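Local coordinates for Dbv8 protein (Nonomuraea, PDB 4MFZ) that probably transfers long aliphatic acyl groups from acyl-CoA, as a GNAT-type N-acyltransferase, to the sugar amine of a glycopeptide antibiotic, at residues L55-L65 and V75-P83. Sequence-based numbering, arbitrary orientation.
Sequences LPQGDEARDLL and VEEIVAATP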
loop_
_atom_site.group_PDB
_atom_site.type_symbol
_atom_site.label_atom_id
_atom_site.label_comp_id
_atom_site.label_asym_id
_atom_site.label_seq_id
_atom_site.Cartn_x
_atom_site.Cartn_y
_atom_site.Cartn_z
ATOM N N LEU A 55 -7.675 15.763 13.280
ATOM C CA LEU A 55 -6.965 15.905 12.012
ATOM C C LEU A 55 -6.159 17.217 12.044
ATOM O O LEU A 55 -6.686 18.233 12.466
ATOM C CB LEU A 55 -7.956 15.939 10.846
ATOM C CG LEU A 55 -8.775 14.662 10.597
ATOM C CD1 LEU A 55 -9.860 14.915 9.558
ATOM C CD2 LEU A 55 -7.884 13.481 10.197
ATOM N N PRO A 56 -4.896 17.204 11.565
ATOM C CA PRO A 56 -4.146 18.466 11.407
ATOM C C PRO A 56 -4.853 19.407 10.419
ATOM O O PRO A 56 -5.627 18.959 9.559
ATOM C CB PRO A 56 -2.792 18.003 10.841
ATOM C CG PRO A 56 -3.124 16.734 10.102
ATOM C CD PRO A 56 -4.196 16.063 10.940
ATOM N N GLN A 57 -4.601 20.702 10.541
ATOM C CA GLN A 57 -5.315 21.701 9.742
ATOM C C GLN A 57 -4.305 22.717 9.220
ATOM O O GLN A 57 -3.223 22.838 9.780
ATOM C CB GLN A 57 -6.332 22.442 10.618
ATOM C CG GLN A 57 -7.285 21.552 11.418
ATOM C CD GLN A 57 -8.574 21.258 10.673
ATOM O OE1 GLN A 57 -8.863 21.864 9.632
ATOM N NE2 GLN A 57 -9.368 20.331 11.210
ATOM N N GLY A 58 -4.672 23.456 8.178
ATOM C CA GLY A 58 -3.871 24.602 7.736
ATOM C C GLY A 58 -2.433 24.202 7.467
ATOM O O GLY A 58 -2.178 23.187 6.796
ATOM N N ASP A 59 -1.499 24.960 8.024
ATOM C CA ASP A 59 -0.071 24.728 7.790
ATOM C C ASP A 59 0.550 23.537 8.557
ATOM O O ASP A 59 1.607 23.027 8.173
ATOM C CB ASP A 59 0.722 26.014 8.067
ATOM C CG ASP A 59 0.421 27.117 7.059
ATOM O OD1 ASP A 59 0.157 26.812 5.873
ATOM O OD2 ASP A 59 0.442 28.298 7.456
ATOM N N GLU A 60 -0.082 23.124 9.657
ATOM C CA GLU A 60 0.323 21.908 10.340
ATOM C C GLU A 60 0.101 20.740 9.363
ATOM O O GLU A 60 0.984 19.913 9.179
ATOM C CB GLU A 60 -0.488 21.718 11.629
ATOM C CG GLU A 60 0.131 20.745 12.627
ATOM C CD GLU A 60 -0.861 20.212 13.652
ATOM O OE1 GLU A 60 -1.837 20.930 14.002
ATOM O OE2 GLU A 60 -0.668 19.065 14.111
ATOM N N ALA A 61 -1.070 20.711 8.715
ATOM C CA ALA A 61 -1.388 19.713 7.683
ATOM C C ALA A 61 -0.393 19.736 6.500
ATOM O O ALA A 61 0.176 18.698 6.159
ATOM C CB ALA A 61 -2.828 19.874 7.198
ATOM N N ARG A 62 -0.188 20.911 5.890
ATOM C CA ARG A 62 0.817 21.072 4.812
ATOM C C ARG A 62 2.153 20.446 5.204
ATOM O O ARG A 62 2.698 19.606 4.467
ATOM C CB ARG A 62 1.020 22.557 4.488
ATOM C CG ARG A 62 -0.228 23.219 3.933
ATOM C CD ARG A 62 -0.028 24.683 3.523
ATOM N NE ARG A 62 -1.247 25.122 2.840
ATOM C CZ ARG A 62 -2.333 25.639 3.422
ATOM N NH1 ARG A 62 -2.392 25.860 4.725
ATOM N NH2 ARG A 62 -3.382 25.943 2.680
ATOM N N ASP A 63 2.657 20.837 6.378
ATOM C CA ASP A 63 3.951 20.348 6.901
ATOM C C ASP A 63 4.023 18.815 7.073
ATOM O O ASP A 63 4.989 18.167 6.633
ATOM C CB ASP A 63 4.288 21.001 8.239
ATOM C CG ASP A 63 4.641 22.476 8.111
ATOM O OD1 ASP A 63 4.684 23.045 6.980
ATOM O OD2 ASP A 63 4.872 23.075 9.183
ATOM N N LEU A 64 3.012 18.245 7.716
ATOM C CA LEU A 64 2.952 16.804 7.867
ATOM C C LEU A 64 2.864 16.111 6.501
ATOM O O LEU A 64 3.619 15.173 6.239
ATOM C CB LEU A 64 1.777 16.405 8.771
ATOM C CG LEU A 64 1.661 14.925 9.171
ATOM C CD1 LEU A 64 2.959 14.462 9.823
ATOM C CD2 LEU A 64 0.468 14.720 10.103
ATOM N N LEU A 65 1.977 16.593 5.622
ATOM C CA LEU A 65 1.790 15.933 4.322
ATOM C C LEU A 65 3.049 16.015 3.433
ATOM O O LEU A 65 3.309 15.112 2.643
ATOM C CB LEU A 65 0.559 16.480 3.582
ATOM C CG LEU A 65 -0.810 16.095 4.161
ATOM C CD1 LEU A 65 -1.887 17.061 3.673
ATOM C CD2 LEU A 65 -1.175 14.660 3.810
ATOM N N VAL A 75 -1.680 18.071 -1.893
ATOM C CA VAL A 75 -1.577 18.659 -0.574
ATOM C C VAL A 75 -2.674 19.714 -0.375
ATOM O O VAL A 75 -3.458 19.634 0.578
ATOM C CB VAL A 75 -0.178 19.246 -0.319
ATOM C CG1 VAL A 75 -0.166 20.147 0.905
ATOM C CG2 VAL A 75 0.832 18.129 -0.131
ATOM N N GLU A 76 -2.737 20.679 -1.291
ATOM C CA GLU A 76 -3.724 21.749 -1.220
ATOM C C GLU A 76 -5.181 21.249 -1.248
ATOM O O GLU A 76 -6.022 21.730 -0.472
ATOM C CB GLU A 76 -3.463 22.796 -2.310
ATOM C CG GLU A 76 -2.174 23.596 -2.102
ATOM C CD GLU A 76 -1.901 23.986 -0.647
ATOM O OE1 GLU A 76 -2.746 24.612 0.011
ATOM O OE2 GLU A 76 -0.813 23.684 -0.138
ATOM N N GLU A 77 -5.471 20.283 -2.123
ATOM C CA GLU A 77 -6.807 19.676 -2.153
ATOM C C GLU A 77 -7.144 18.978 -0.828
ATOM O O GLU A 77 -8.237 19.176 -0.285
ATOM C CB GLU A 77 -6.950 18.680 -3.294
ATOM C CG GLU A 77 -6.763 19.265 -4.677
ATOM C CD GLU A 77 -7.388 18.393 -5.760
ATOM O OE1 GLU A 77 -7.096 17.170 -5.841
ATOM O OE2 GLU A 77 -8.195 18.938 -6.542
ATOM N N ILE A 78 -6.198 18.179 -0.319
ATOM C CA ILE A 78 -6.391 17.452 0.942
ATOM C C ILE A 78 -6.623 18.406 2.095
ATOM O O ILE A 78 -7.555 18.205 2.886
ATOM C CB ILE A 78 -5.233 16.495 1.304
ATOM C CG1 ILE A 78 -5.089 15.419 0.225
ATOM C CG2 ILE A 78 -5.524 15.844 2.667
ATOM C CD1 ILE A 78 -3.849 14.548 0.327
ATOM N N VAL A 79 -5.796 19.447 2.177
ATOM C CA VAL A 79 -5.961 20.476 3.197
ATOM C C VAL A 79 -7.322 21.193 3.098
ATOM O O VAL A 79 -8.043 21.270 4.091
ATOM C CB VAL A 79 -4.748 21.448 3.259
ATOM C CG1 VAL A 79 -4.980 22.561 4.274
ATOM C CG2 VAL A 79 -3.485 20.697 3.642
ATOM N N ALA A 80 -7.690 21.669 1.912
ATOM C CA ALA A 80 -8.995 22.336 1.697
ATOM C C ALA A 80 -10.200 21.463 2.059
ATOM O O ALA A 80 -11.231 21.974 2.517
ATOM C CB ALA A 80 -9.139 22.783 0.247
ATOM N N ALA A 81 -10.095 20.161 1.817
ATOM C CA ALA A 81 -11.230 19.275 1.984
ATOM C C ALA A 81 -11.361 18.671 3.372
ATOM O O ALA A 81 -12.322 17.962 3.614
ATOM C CB ALA A 81 -11.194 18.175 0.937
ATOM N N THR A 82 -10.404 18.927 4.270
ATOM C CA THR A 82 -10.375 18.273 5.576
ATOM C C THR A 82 -11.792 18.256 6.176
ATOM O O THR A 82 -12.347 19.303 6.397
ATOM C CB THR A 82 -9.394 18.991 6.531
ATOM O OG1 THR A 82 -8.087 19.052 5.933
ATOM C CG2 THR A 82 -9.298 18.275 7.867
ATOM N N PRO A 83 -12.375 17.064 6.430
ATOM C CA PRO A 83 -13.760 17.028 6.951
ATOM C C PRO A 83 -13.830 17.460 8.426
ATOM O O PRO A 83 -12.799 17.467 9.108
ATOM C CB PRO A 83 -14.131 15.538 6.834
ATOM C CG PRO A 83 -12.823 14.824 7.031
ATOM C CD PRO A 83 -11.762 15.716 6.401
HETATM O O HOH W 1 -5.919 17.197 7.261
HETATM O O HOH W 2 -11.477 18.467 11.277
HETATM O O HOH W 3 -7.158 22.180 7.269
#
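Extended from CG to NE, Arg-62 reaches across to Glu-76, whose own chain bends at chi2 (-40°), bringing its carboxylate to the arginine; the two planes are nearly coplanar. The grip is side-on: Arg-62 NE and NH2 both donate to the syn lone pair of Glu-76 OE1, NH2 at 3.0 Å. On the remaining nitrogen, Arg-62 NH1 meets Asp-59 OD1 at 3.0 Å from above the carboxylate plane, so the arginine, with several N-H donors, links two acids in a salt-bridge network and its rotation is restrained. Val-79 CG1 rests over the rim of one guanidinium face. Compact and branched, this valine is a knob in the hole formed by Gly-58, Ala-61, Arg-62 and Leu-65; Val-79 CG2 lies 3.7 Å from the small Ala-61 CB. The longer Leu-65 side chain brings CD1 to 4.0 Å from Ile-78 CG2. In the flanking loops, threonine serves two ends: Thr-82 CG2 packs on Leu-55 CD1 (3.8 Å), while a water donates to both its OG1 and Pro-56 O. Helices 58-67 and 72-81 thus form a helical hairpin, their segments inclined at 142°, within the N-terminal domain. Helix 89-104 receives Leu-55 through Trp-92 and Leu-95, and helix 130-148 packs Tyr-133 against Pro-83.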